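Local coordinates for ribose ABC transporter, substrate binding protein (Conexibacter woesei, PDB 4KQ9) that probably binds a sugar such as ribose outside the cell membrane and hands it to an ABC transporter for uptake, at residues A[10-15]-A[66-71]; A[31-36]-A[253-258]; A[90-95]-A[106-111]; A[248-253]-A[272-277]. The protein carries 1 engineered substitution. All coordinates share one frame; numbering follows the deposited sequence.

Contact 1. Residues A[10-15]-A[66-71]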
loop_
_atom_site.group_PDB
_atom_site.type_symbol
_atom_site.label_atom_id
_atom_site.label_comp_id
_atom_site.label_asym_id
_atom_site.label_seq_id
_atom_site.Cartn_x
_atom_site.Cartn_y
_atom_site.Cartn_z
ATOM N N VAL A 10 -13.311 -3.084 20.282
ATOM C CA VAL A 10 -12.347 -2.435 19.424
ATOM C C VAL A 10 -13.056 -1.896 18.226
ATOM O O VAL A 10 -13.937 -2.570 17.674
ATOM C CB VAL A 10 -11.329 -3.455 18.962
ATOM C CG1 VAL A 10 -10.421 -2.873 17.856
ATOM C CG2 VAL A 10 -10.548 -3.954 20.158
ATOM N N VAL A 11 -12.634 -0.717 17.810
ATOM C CA VAL A 11 -13.159 -0.060 16.665
ATOM C C VAL A 11 -12.066 0.217 15.640
ATOM O O VAL A 11 -10.995 0.688 16.015
ATOM C CB VAL A 11 -13.735 1.275 17.065
ATOM C CG1 VAL A 11 -14.205 2.025 15.834
ATOM C CG2 VAL A 11 -14.926 1.049 18.022
ATOM N N TYR A 12 -12.381 -0.068 14.368
ATOM C CA TYR A 12 -11.609 0.365 13.197
ATOM C C TYR A 12 -12.272 1.492 12.422
ATOM O O TYR A 12 -13.309 1.256 11.761
ATOM C CB TYR A 12 -11.423 -0.821 12.252
ATOM C CG TYR A 12 -10.625 -0.568 11.006
ATOM C CD1 TYR A 12 -9.561 0.321 10.985
ATOM C CD2 TYR A 12 -10.849 -1.323 9.881
ATOM C CE1 TYR A 12 -8.796 0.499 9.849
ATOM C CE2 TYR A 12 -10.110 -1.134 8.737
ATOM C CZ TYR A 12 -9.077 -0.239 8.752
ATOM O OH TYR A 12 -8.380 -0.051 7.637
ATOM N N SER A 13 -11.610 2.654 12.437
ATOM C CA SER A 13 -11.925 3.809 11.670
ATOM C C SER A 13 -11.184 3.837 10.354
ATOM O O SER A 13 -9.936 4.000 10.322
ATOM C CB SER A 13 -11.591 5.086 12.431
ATOM O OG SER A 13 -11.396 6.152 11.500
ATOM N N THR A 14 -11.971 3.645 9.276
ATOM C CA THR A 14 -11.461 3.722 7.925
ATOM C C THR A 14 -12.315 4.720 7.096
ATOM O O THR A 14 -13.099 5.542 7.665
ATOM C CB THR A 14 -11.275 2.317 7.329
ATOM O OG1 THR A 14 -10.525 2.401 6.102
ATOM C CG2 THR A 14 -12.583 1.576 7.113
ATOM N N PHE A 15 -12.071 4.740 5.791
ATOM C CA PHE A 15 -12.742 5.674 4.893
ATOM C C PHE A 15 -12.941 4.974 3.545
ATOM O O PHE A 15 -12.403 3.866 3.306
ATOM C CB PHE A 15 -11.944 6.977 4.764
ATOM C CG PHE A 15 -10.566 6.790 4.201
ATOM C CD1 PHE A 15 -10.347 6.841 2.814
ATOM C CD2 PHE A 15 -9.485 6.525 5.047
ATOM C CE1 PHE A 15 -9.087 6.663 2.296
ATOM C CE2 PHE A 15 -8.223 6.324 4.516
ATOM C CZ PHE A 15 -8.028 6.400 3.154
ATOM N N GLY A 66 -9.909 -0.503 22.424
ATOM C CA GLY A 66 -8.882 -0.232 21.404
ATOM C C GLY A 66 -9.428 0.438 20.155
ATOM O O GLY A 66 -10.617 0.321 19.852
ATOM N N LEU A 67 -8.575 1.231 19.517
ATOM C CA LEU A 67 -8.848 1.918 18.269
ATOM C C LEU A 67 -7.778 1.569 17.239
ATOM O O LEU A 67 -6.591 1.750 17.514
ATOM C CB LEU A 67 -8.785 3.417 18.470
ATOM C CG LEU A 67 -9.102 4.388 17.318
ATOM C CD1 LEU A 67 -10.473 4.170 16.694
ATOM C CD2 LEU A 67 -9.012 5.825 17.787
ATOM N N ILE A 68 -8.210 1.131 16.060
ATOM C CA ILE A 68 -7.356 0.979 14.888
ATOM C C ILE A 68 -7.796 2.064 13.865
ATOM O O ILE A 68 -8.987 2.299 13.698
ATOM C CB ILE A 68 -7.489 -0.430 14.324
ATOM C CG1 ILE A 68 -7.288 -1.463 15.448
ATOM C CG2 ILE A 68 -6.612 -0.623 13.068
ATOM C CD1 ILE A 68 -7.529 -2.873 15.016
ATOM N N VAL A 69 -6.837 2.739 13.237
ATOM C CA VAL A 69 -7.119 3.815 12.323
ATOM C C VAL A 69 -6.308 3.664 11.064
ATOM O O VAL A 69 -5.092 3.619 11.131
ATOM C CB VAL A 69 -6.745 5.195 12.895
ATOM C CG1 VAL A 69 -7.192 6.276 11.935
ATOM C CG2 VAL A 69 -7.363 5.429 14.279
ATOM N N SER A 70 -6.980 3.624 9.910
ATOM C CA SER A 70 -6.312 3.928 8.605
ATOM C C SER A 70 -6.601 5.409 8.260
ATOM O O SER A 70 -7.746 5.746 7.931
ATOM C CB SER A 70 -6.815 3.032 7.486
ATOM O OG SER A 70 -6.593 1.649 7.781
ATOM N N PRO A 71 -5.603 6.296 8.375
ATOM C CA PRO A 71 -5.881 7.740 8.309
ATOM C C PRO A 71 -5.984 8.271 6.887
ATOM O O PRO A 71 -5.089 8.056 6.073
ATOM C CB PRO A 71 -4.678 8.366 8.991
ATOM C CG PRO A 71 -3.581 7.398 8.772
ATOM C CD PRO A 71 -4.180 6.036 8.639
#

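Contact 2. Residues A[31-36]-A[253-258]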
loop_
_atom_site.group_PDB
_atom_site.type_symbol
_atom_site.label_atom_id
_atom_site.label_comp_id
_atom_site.label_asym_id
_atom_site.label_seq_id
_atom_site.Cartn_x
_atom_site.Cartn_y
_atom_site.Cartn_z
ATOM N N ALA A 31 -12.874 -10.897 9.935
ATOM C CA ALA A 31 -12.716 -12.293 10.085
ATOM C C ALA A 31 -11.865 -12.625 11.321
ATOM O O ALA A 31 -12.131 -13.602 12.082
ATOM C CB ALA A 31 -12.092 -12.888 8.841
ATOM N N GLN A 32 -10.779 -11.887 11.510
ATOM C CA GLN A 32 -9.928 -12.259 12.657
ATOM C C GLN A 32 -10.528 -11.848 13.988
ATOM O O GLN A 32 -10.206 -12.445 14.993
ATOM C CB GLN A 32 -8.510 -11.714 12.550
ATOM C CG GLN A 32 -7.498 -12.339 13.553
ATOM C CD GLN A 32 -7.259 -13.825 13.485
ATOM O OE1 GLN A 32 -7.642 -14.516 12.553
ATOM N NE2 GLN A 32 -6.590 -14.328 14.486
ATOM N N ALA A 33 -11.273 -10.770 14.001
ATOM C CA ALA A 33 -11.923 -10.310 15.177
ATOM C C ALA A 33 -12.882 -11.365 15.755
ATOM O O ALA A 33 -12.950 -11.571 16.979
ATOM C CB ALA A 33 -12.634 -9.032 14.860
ATOM N N THR A 34 -13.533 -12.097 14.838
ATOM C CA THR A 34 -14.373 -13.201 15.199
ATOM C C THR A 34 -13.575 -14.301 15.846
ATOM O O THR A 34 -14.005 -14.829 16.862
ATOM C CB THR A 34 -15.104 -13.719 13.933
ATOM O OG1 THR A 34 -15.998 -12.672 13.500
ATOM C CG2 THR A 34 -15.809 -15.046 14.181
ATOM N N VAL A 35 -12.418 -14.625 15.270
ATOM C CA VAL A 35 -11.588 -15.658 15.803
ATOM C C VAL A 35 -11.096 -15.358 17.210
ATOM O O VAL A 35 -11.039 -16.236 18.071
ATOM C CB VAL A 35 -10.373 -15.853 14.884
ATOM C CG1 VAL A 35 -9.359 -16.746 15.560
ATOM C CG2 VAL A 35 -10.832 -16.468 13.546
ATOM N N ARG A 36 -10.715 -14.119 17.429
ATOM C CA ARG A 36 -10.201 -13.691 18.736
ATOM C C ARG A 36 -11.352 -13.327 19.709
ATOM O O ARG A 36 -11.104 -12.912 20.846
ATOM C CB ARG A 36 -9.302 -12.473 18.545
ATOM C CG ARG A 36 -8.039 -12.699 17.727
ATOM C CD ARG A 36 -7.256 -13.892 18.233
ATOM N NE ARG A 36 -6.707 -13.647 19.572
ATOM C CZ ARG A 36 -5.476 -13.173 19.819
ATOM N NH1 ARG A 36 -4.654 -12.850 18.832
ATOM N NH2 ARG A 36 -5.047 -13.038 21.067
ATOM N N ILE A 253 -3.575 -9.009 10.888
ATOM C CA ILE A 253 -2.424 -8.752 11.713
ATOM C C ILE A 253 -2.734 -7.644 12.700
ATOM O O ILE A 253 -2.385 -7.767 13.903
ATOM C CB ILE A 253 -1.174 -8.409 10.845
ATOM C CG1 ILE A 253 -0.611 -9.658 10.197
ATOM C CG2 ILE A 253 -0.058 -7.799 11.679
ATOM C CD1 ILE A 253 0.427 -9.342 9.104
ATOM N N ALA A 254 -3.350 -6.562 12.257
ATOM C CA ALA A 254 -3.707 -5.487 13.173
ATOM C C ALA A 254 -4.601 -5.974 14.317
ATOM O O ALA A 254 -4.378 -5.602 15.493
ATOM C CB ALA A 254 -4.384 -4.329 12.441
ATOM N N ILE A 255 -5.555 -6.825 13.995
ATOM C CA ILE A 255 -6.438 -7.399 15.011
ATOM C C ILE A 255 -5.623 -8.292 15.970
ATOM O O ILE A 255 -5.798 -8.214 17.115
ATOM C CB ILE A 255 -7.624 -8.213 14.429
ATOM C CG1 ILE A 255 -8.684 -7.322 13.815
ATOM C CG2 ILE A 255 -8.322 -9.058 15.496
ATOM C CD1 ILE A 255 -9.177 -6.254 14.743
ATOM N N ASP A 256 -4.793 -9.161 15.446
ATOM C CA ASP A 256 -3.964 -10.002 16.275
ATOM C C ASP A 256 -3.039 -9.194 17.222
ATOM O O ASP A 256 -2.901 -9.529 18.328
ATOM C CB ASP A 256 -3.190 -10.995 15.480
ATOM C CG ASP A 256 -3.981 -12.278 15.206
ATOM O OD1 ASP A 256 -4.944 -12.614 15.933
ATOM O OD2 ASP A 256 -3.627 -12.906 14.244
ATOM N N VAL A 257 -2.429 -8.146 16.714
ATOM C CA VAL A 257 -1.643 -7.259 17.532
ATOM C C VAL A 257 -2.474 -6.656 18.677
ATOM O O VAL A 257 -2.126 -6.725 19.803
ATOM C CB VAL A 257 -0.972 -6.189 16.673
ATOM C CG1 VAL A 257 -0.259 -5.210 17.542
ATOM C CG2 VAL A 257 0.006 -6.859 15.739
HETATM N N MSE A 258 -3.583 -6.080 18.344
HETATM C CA MSE A 258 -4.442 -5.526 19.348
HETATM C C MSE A 258 -4.937 -6.568 20.299
HETATM O O MSE A 258 -4.875 -6.344 21.514
HETATM C CB MSE A 258 -5.632 -4.823 18.716
HETATM C CG MSE A 258 -6.606 -4.222 19.721
HETATM SE SE MSE A 258 -5.758 -2.653 20.594
HETATM C CE MSE A 258 -5.974 -1.388 19.162
#

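Contact 3. Residues A[90-95]-A[106-111]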
loop_
_atom_site.group_PDB
_atom_site.type_symbol
_atom_site.label_atom_id
_atom_site.label_comp_id
_atom_site.label_asym_id
_atom_site.label_seq_id
_atom_site.Cartn_x
_atom_site.Cartn_y
_atom_site.Cartn_z
ATOM N N PRO A 90 -5.552 2.627 23.531
ATOM C CA PRO A 90 -4.411 2.148 22.719
ATOM C C PRO A 90 -4.809 2.289 21.236
ATOM O O PRO A 90 -5.918 1.865 20.882
ATOM C CB PRO A 90 -4.329 0.678 23.035
ATOM C CG PRO A 90 -5.388 0.386 24.064
ATOM C CD PRO A 90 -6.289 1.559 24.189
ATOM N N VAL A 91 -3.936 2.885 20.424
ATOM C CA VAL A 91 -4.221 3.128 19.011
ATOM C C VAL A 91 -3.224 2.402 18.108
ATOM O O VAL A 91 -2.039 2.498 18.322
ATOM C CB VAL A 91 -4.080 4.599 18.700
ATOM C CG1 VAL A 91 -4.253 4.885 17.221
ATOM C CG2 VAL A 91 -5.083 5.402 19.528
ATOM N N ILE A 92 -3.701 1.758 17.055
ATOM C CA ILE A 92 -2.811 1.162 16.074
ATOM C C ILE A 92 -3.119 1.898 14.770
ATOM O O ILE A 92 -4.265 1.961 14.374
ATOM C CB ILE A 92 -3.031 -0.357 15.901
ATOM C CG1 ILE A 92 -2.591 -1.103 17.181
ATOM C CG2 ILE A 92 -2.241 -0.879 14.678
ATOM C CD1 ILE A 92 -2.917 -2.595 17.127
ATOM N N LEU A 93 -2.098 2.401 14.116
ATOM C CA LEU A 93 -2.233 2.895 12.786
ATOM C C LEU A 93 -2.111 1.738 11.796
ATOM O O LEU A 93 -1.291 0.814 11.979
ATOM C CB LEU A 93 -1.164 3.945 12.483
ATOM C CG LEU A 93 -1.244 5.076 13.481
ATOM C CD1 LEU A 93 0.028 5.879 13.378
ATOM C CD2 LEU A 93 -2.535 5.860 13.233
ATOM N N LEU A 94 -2.884 1.810 10.718
ATOM C CA LEU A 94 -3.018 0.654 9.830
ATOM C C LEU A 94 -2.958 1.106 8.374
ATOM O O LEU A 94 -3.726 1.980 7.978
ATOM C CB LEU A 94 -4.317 -0.092 10.163
ATOM C CG LEU A 94 -4.580 -1.328 9.329
ATOM C CD1 LEU A 94 -3.449 -2.309 9.328
ATOM C CD2 LEU A 94 -5.832 -2.074 9.714
ATOM N N ALA A 95 -2.036 0.509 7.620
ATOM C CA ALA A 95 -1.698 0.751 6.176
ATOM C C ALA A 95 -0.950 2.054 5.857
ATOM O O ALA A 95 -0.035 2.097 4.999
ATOM C CB ALA A 95 -2.912 0.585 5.282
ATOM N N SER A 106 1.278 0.927 17.810
ATOM C CA SER A 106 2.029 0.480 16.668
ATOM C C SER A 106 1.488 1.084 15.351
ATOM O O SER A 106 0.377 1.641 15.299
ATOM C CB SER A 106 1.984 -1.060 16.593
ATOM O OG SER A 106 2.917 -1.543 15.657
ATOM N N PHE A 107 2.304 0.940 14.308
ATOM C CA PHE A 107 1.979 1.236 12.919
ATOM C C PHE A 107 2.216 -0.045 12.129
ATOM O O PHE A 107 3.311 -0.526 12.020
ATOM C CB PHE A 107 2.815 2.389 12.433
ATOM C CG PHE A 107 2.693 2.668 10.964
ATOM C CD1 PHE A 107 1.576 2.305 10.231
ATOM C CD2 PHE A 107 3.711 3.330 10.324
ATOM C CE1 PHE A 107 1.516 2.529 8.858
ATOM C CE2 PHE A 107 3.650 3.588 8.967
ATOM C CZ PHE A 107 2.547 3.205 8.222
ATOM N N VAL A 108 1.129 -0.658 11.708
ATOM C CA VAL A 108 1.093 -1.907 10.976
ATOM C C VAL A 108 0.863 -1.516 9.513
ATOM O O VAL A 108 -0.148 -0.856 9.183
ATOM C CB VAL A 108 -0.057 -2.810 11.475
ATOM C CG1 VAL A 108 -0.289 -4.012 10.595
ATOM C CG2 VAL A 108 0.220 -3.316 12.865
ATOM N N GLY A 109 1.770 -1.941 8.631
ATOM C CA GLY A 109 1.572 -1.663 7.226
ATOM C C GLY A 109 2.853 -1.869 6.418
ATOM O O GLY A 109 3.905 -2.252 6.940
ATOM N N SER A 110 2.710 -1.802 5.094
ATOM C CA SER A 110 3.822 -2.176 4.223
ATOM C C SER A 110 5.024 -1.273 4.449
ATOM O O SER A 110 4.881 -0.139 4.844
ATOM C CB SER A 110 3.446 -2.055 2.712
ATOM O OG SER A 110 2.326 -2.789 2.415
ATOM N N ASP A 111 6.188 -1.817 4.123
ATOM C CA ASP A 111 7.430 -1.081 4.023
ATOM C C ASP A 111 7.568 -0.590 2.585
ATOM O O ASP A 111 7.946 -1.364 1.683
ATOM C CB ASP A 111 8.561 -2.054 4.325
ATOM C CG ASP A 111 9.950 -1.406 4.250
ATOM O OD1 ASP A 111 10.070 -0.226 3.886
ATOM O OD2 ASP A 111 10.920 -2.138 4.563
HETATM O O HOH W 1 0.324 -0.648 3.770
HETATM O O HOH W 2 2.682 1.412 5.547
#

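Contact 4. Residues A[248-253]-A[272-277]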
loop_
_atom_site.group_PDB
_atom_site.type_symbol
_atom_site.label_atom_id
_atom_site.label_comp_id
_atom_site.label_asym_id
_atom_site.label_seq_id
_atom_site.Cartn_x
_atom_site.Cartn_y
_atom_site.Cartn_z
ATOM N N TYR A 248 -5.815 -7.875 2.937
ATOM C CA TYR A 248 -6.523 -8.815 3.805
ATOM C C TYR A 248 -5.694 -9.238 5.026
ATOM O O TYR A 248 -6.199 -9.270 6.176
ATOM C CB TYR A 248 -6.937 -10.064 3.002
ATOM C CG TYR A 248 -7.913 -10.953 3.782
ATOM C CD1 TYR A 248 -9.267 -10.722 3.746
ATOM C CD2 TYR A 248 -7.452 -12.030 4.520
ATOM C CE1 TYR A 248 -10.163 -11.546 4.457
ATOM C CE2 TYR A 248 -8.324 -12.846 5.214
ATOM C CZ TYR A 248 -9.666 -12.578 5.182
ATOM O OH TYR A 248 -10.506 -13.401 5.862
ATOM N N GLU A 249 -4.428 -9.588 4.789
ATOM C CA GLU A 249 -3.525 -9.910 5.853
ATOM C C GLU A 249 -3.248 -8.751 6.801
ATOM O O GLU A 249 -3.058 -8.984 8.015
ATOM C CB GLU A 249 -2.233 -10.415 5.258
ATOM C CG GLU A 249 -1.403 -11.239 6.216
ATOM C CD GLU A 249 -0.325 -12.139 5.551
ATOM O OE1 GLU A 249 -0.126 -12.198 4.283
ATOM O OE2 GLU A 249 0.316 -12.864 6.359
ATOM N N GLN A 250 -3.136 -7.526 6.271
ATOM C CA GLN A 250 -2.929 -6.401 7.104
ATOM C C GLN A 250 -4.016 -6.340 8.204
ATOM O O GLN A 250 -3.726 -6.039 9.384
ATOM C CB GLN A 250 -2.919 -5.097 6.319
ATOM C CG GLN A 250 -1.712 -4.953 5.399
ATOM C CD GLN A 250 -1.392 -3.498 5.080
ATOM O OE1 GLN A 250 -1.478 -2.649 5.945
ATOM N NE2 GLN A 250 -1.026 -3.217 3.867
ATOM N N GLY A 251 -5.253 -6.512 7.774
ATOM C CA GLY A 251 -6.411 -6.431 8.685
ATOM C C GLY A 251 -6.357 -7.475 9.775
ATOM O O GLY A 251 -6.569 -7.145 10.926
ATOM N N GLY A 252 -5.953 -8.688 9.420
ATOM C CA GLY A 252 -5.796 -9.776 10.383
ATOM C C GLY A 252 -4.684 -9.496 11.386
ATOM O O GLY A 252 -4.810 -9.721 12.572
ATOM N N ILE A 253 -3.575 -9.009 10.888
ATOM C CA ILE A 253 -2.424 -8.752 11.713
ATOM C C ILE A 253 -2.734 -7.644 12.700
ATOM O O ILE A 253 -2.385 -7.767 13.903
ATOM C CB ILE A 253 -1.174 -8.409 10.845
ATOM C CG1 ILE A 253 -0.611 -9.658 10.197
ATOM C CG2 ILE A 253 -0.058 -7.799 11.679
ATOM C CD1 ILE A 253 0.427 -9.342 9.104
ATOM N N ILE A 272 5.385 -2.539 12.555
ATOM C CA ILE A 272 5.288 -3.969 12.146
ATOM C C ILE A 272 5.046 -3.943 10.633
ATOM O O ILE A 272 3.999 -3.461 10.212
ATOM C CB ILE A 272 4.125 -4.658 12.877
ATOM C CG1 ILE A 272 4.392 -4.714 14.389
ATOM C CG2 ILE A 272 3.794 -5.993 12.234
ATOM C CD1 ILE A 272 3.195 -5.022 15.276
ATOM N N PHE A 273 6.071 -4.338 9.852
ATOM C CA PHE A 273 6.005 -4.399 8.406
ATOM C C PHE A 273 5.218 -5.653 8.054
ATOM O O PHE A 273 5.447 -6.709 8.620
ATOM C CB PHE A 273 7.398 -4.519 7.822
ATOM C CG PHE A 273 8.277 -3.359 8.106
ATOM C CD1 PHE A 273 7.927 -2.092 7.730
ATOM C CD2 PHE A 273 9.489 -3.543 8.744
ATOM C CE1 PHE A 273 8.780 -0.997 7.974
ATOM C CE2 PHE A 273 10.355 -2.461 8.984
ATOM C CZ PHE A 273 10.015 -1.180 8.583
ATOM N N THR A 274 4.222 -5.494 7.174
ATOM C CA THR A 274 3.364 -6.535 6.719
ATOM C C THR A 274 3.883 -7.083 5.399
ATOM O O THR A 274 4.543 -6.383 4.712
ATOM C CB THR A 274 1.909 -5.989 6.603
ATOM O OG1 THR A 274 1.880 -4.728 5.923
ATOM C CG2 THR A 274 1.348 -5.736 8.016
ATOM N N PRO A 275 3.577 -8.330 5.082
ATOM C CA PRO A 275 4.059 -8.975 3.886
ATOM C C PRO A 275 3.592 -8.285 2.604
ATOM O O PRO A 275 2.550 -7.677 2.550
ATOM C CB PRO A 275 3.504 -10.393 3.961
ATOM C CG PRO A 275 2.786 -10.535 5.189
ATOM C CD PRO A 275 2.691 -9.190 5.850
ATOM N N VAL A 276 4.472 -8.286 1.623
ATOM C CA VAL A 276 4.128 -7.908 0.249
ATOM C C VAL A 276 4.524 -9.081 -0.657
ATOM O O VAL A 276 5.427 -9.852 -0.278
ATOM C CB VAL A 276 4.845 -6.625 -0.196
ATOM C CG1 VAL A 276 4.544 -5.468 0.708
ATOM C CG2 VAL A 276 6.360 -6.788 -0.379
ATOM N N ILE A 277 3.829 -9.227 -1.781
ATOM C CA ILE A 277 4.022 -10.305 -2.723
ATOM C C ILE A 277 4.148 -9.737 -4.138
ATOM O O ILE A 277 3.266 -9.007 -4.564
ATOM C CB ILE A 277 2.891 -11.331 -2.708
ATOM C CG1 ILE A 277 2.857 -12.043 -1.365
ATOM C CG2 ILE A 277 3.172 -12.393 -3.738
ATOM C CD1 ILE A 277 1.818 -13.104 -1.182
#

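Contact 1. Residues A[10-15]-A[66-71]
Tyr12 lies across Ile68 at about a right angle: ring atom CD1 packs 3.7 Å from Ile68 CG2, while Ile68 O and Ser70 OG lie at the ring edge, in its plane. With CG anti to the backbone N (chi1 -179°), the ring runs along the sheet surface far enough for its hydroxyl to reach the loop just past strand 66-69, where Tyr12 OH and Ser70 OG form a very short hydrogen bond of 2.5 Å. Thr14 CB sits over one ring face, offset toward the rim, 3.6 Å above the plane, and Ser70 OG also bonds Leu94 O. A phenylalanine in place of Tyr12 would probably leave Ser70 OG without its phenolic partner and the ring freer to shift. Behind Tyr12, Val10 CG1 meets Ile68 CD1 at 4.1 Å, branched apolar chains suited to a sheet face covered by helix 247-264. Gly66, opposite Val10, avoids a side chain that would press on Val10 CG2. On the other face, Ser13 OG turns to Gln52 of helix 49-61. Phe15 brings a ring edge to Ser70 O, 3.5 Å from CD2. Backbone bonds pass to and fro, such as Ile68 N to Val11 O (2.8 Å) and Ser13 N to Ile68 O (2.9 Å). This parallel pairing of strands 9-15 and 66-69, with helices on both faces, belongs to the Rossmann-like N-terminal lobe of a periplasmic binding protein.

Contact 2. Residues A[31-36]-A[253-258]
Ile255 packs its CG2 branch against the backbone of helix 20-35 at Gln32 and Ala33, and this is the tight half of the contact. The methyl is 3.7 Å from Ala33 N and 4.0 Å from Gln32 CB, close to the backbone because alanine adds so little bulk. The segment axes can therefore come within 8.9 Å of each other. Ile255 and Ala33 also both rest on Phe40 of strand 39-45, so the buried side of the interface continues into the sheet.

The outer, partly exposed side is polar and more open. Here a single carboxylate oxygen, Asp256 OD1, accepts two hydrogen bonds arriving from opposite faces of its plane. Gln32 NE2 comes in on the syn side at 2.8 Å, the amide and carboxylate planes standing nearly perpendicular. Arg36 NH1 reaches the same atom at 2.9 Å in a salt bridge; Asp256 OD1 lies in the guanidinium plane, but the donor sits well above the carboxylate plane, 43° out of it. The arginine chain bends at chi2 and chi3 to fold back over the aspartate, and its NH2 makes further salt bridges to Asp260 and Glu263. A long, flexible cation suits this place, since it can serve three acids along one side of helix 247-264. Two helices running the same general way, their segment axes 30° apart, joined by an apolar contact inside and a charged cluster outside, cover one face of the parallel sheet in the manner of an alpha/beta three-layer sandwich.

Contact 3. Residues A[90-95]-A[106-111]
A parallel strand pair in the interior of the N-terminal lobe's sheet, this contact sets Ile92 to Leu94 beside Ser106 to Val108. The connection between them has no helix. Three backbone bonds of 2.8 Å join them: Leu93 N to Ser106 O, Val108 N to Leu93 O, and Ala95 N to Val108 O. On the face covered by helix 247-264, Val108 fits between two partners. Its CG2 meets Ile92 CG2 at 3.9 Å, while CG1 is 3.8 Å from Leu94 CD1; Leu94, its CG swung opposite its own N, runs side by side with the valine. On the other face the edge of the Phe107 ring faces Leu93 O and Ala95 C, its CD1 packs 3.9 Å from Leu93 CB, and the ring makes a cation-pi contact with Arg271. Gly109 adopts backbone angles that call for glycine, and any CB would also crowd Ala95 CA. Beyond it the strands part, and two waters fill in: each donates to Ala95 O, water 1 accepting from Ser110 N at 3.0 Å and water 2 donating to Ser110 O at 2.8 Å. Asp111 then sits at the N-cap of helix 112-126, and Asp111 N bonds a glycerol, probably from the crystallisation liquor. Such C-terminal strand ends, opening into loops and a helix start, typically border the ligand cleft in type I periplasmic binding proteins.

Contact 4. Residues A[248-253]-A[272-277]
Gln250 lays its CG and amide carbon across the hydroxyl of Thr274, CG and CD each 3.6 Å from Thr274 OG1. Here helix 247-264 meets edge strand 271-273 and the segment after it, which passes on toward strand 277-280, a crossing between lobes characteristic of type I periplasmic binding proteins. The hydroxyl stands between the backbone N and the carbonyl carbon of Thr274 (chi1 47°), turning CG2 to the other side, where it touches Ile253 CD1 at 3.9 Å. Threonine thus sets its hydroxyl against the glutamine chain, without a hydrogen bond to it, and its methyl against the isoleucine. Gln250 NE2 donates to Gln245 O, just before the helix. An alanine here would remove both the covering chain and the amide, and would probably leave Gln245 O without that donor and open a gap over Thr274. One turn before Ile253, Glu249 brings its carboxylate to the proline: Pro275 CG is 3.5 Å from Glu249 OE1 and 3.6 Å from OE2, the side chains crossing at about a right angle. The helix start is held nearby by the Cys246 to Cys296 disulfide, and Glu249 bonds Cys296 through the backbone. Proline suits this linker because its rigid ring offers carbon to both neighbours, and Ile253 CD1 reaches toward Pro275 CD at 4.0 Å, while Ile253 CG2 rests 4.3 Å from Ile272 CG2.

Overall arrangement
From the N terminus, contact 1 closes first, pairing strand 9-15 with strand 66-69. Contact 2 starts inside that loop, on helix 20-35, and ends far along the chain on helix 247-264, so the two cross. Contact 3 follows contact 1 in series, falls wholly within the span of contact 2, and extends the same sheet through strands 91-94 and 106-109; Val69 O and Leu94 N probably join the two pairs. Contact 4 opens before contact 2 closes, so these cross as well, sharing Ile253. Contacts 1 and 3 build the sheet; contacts 2 and 4 fasten the returning helix 247-264 to helix 20-35 and to edge strand 271-273, neighbour of 106-109.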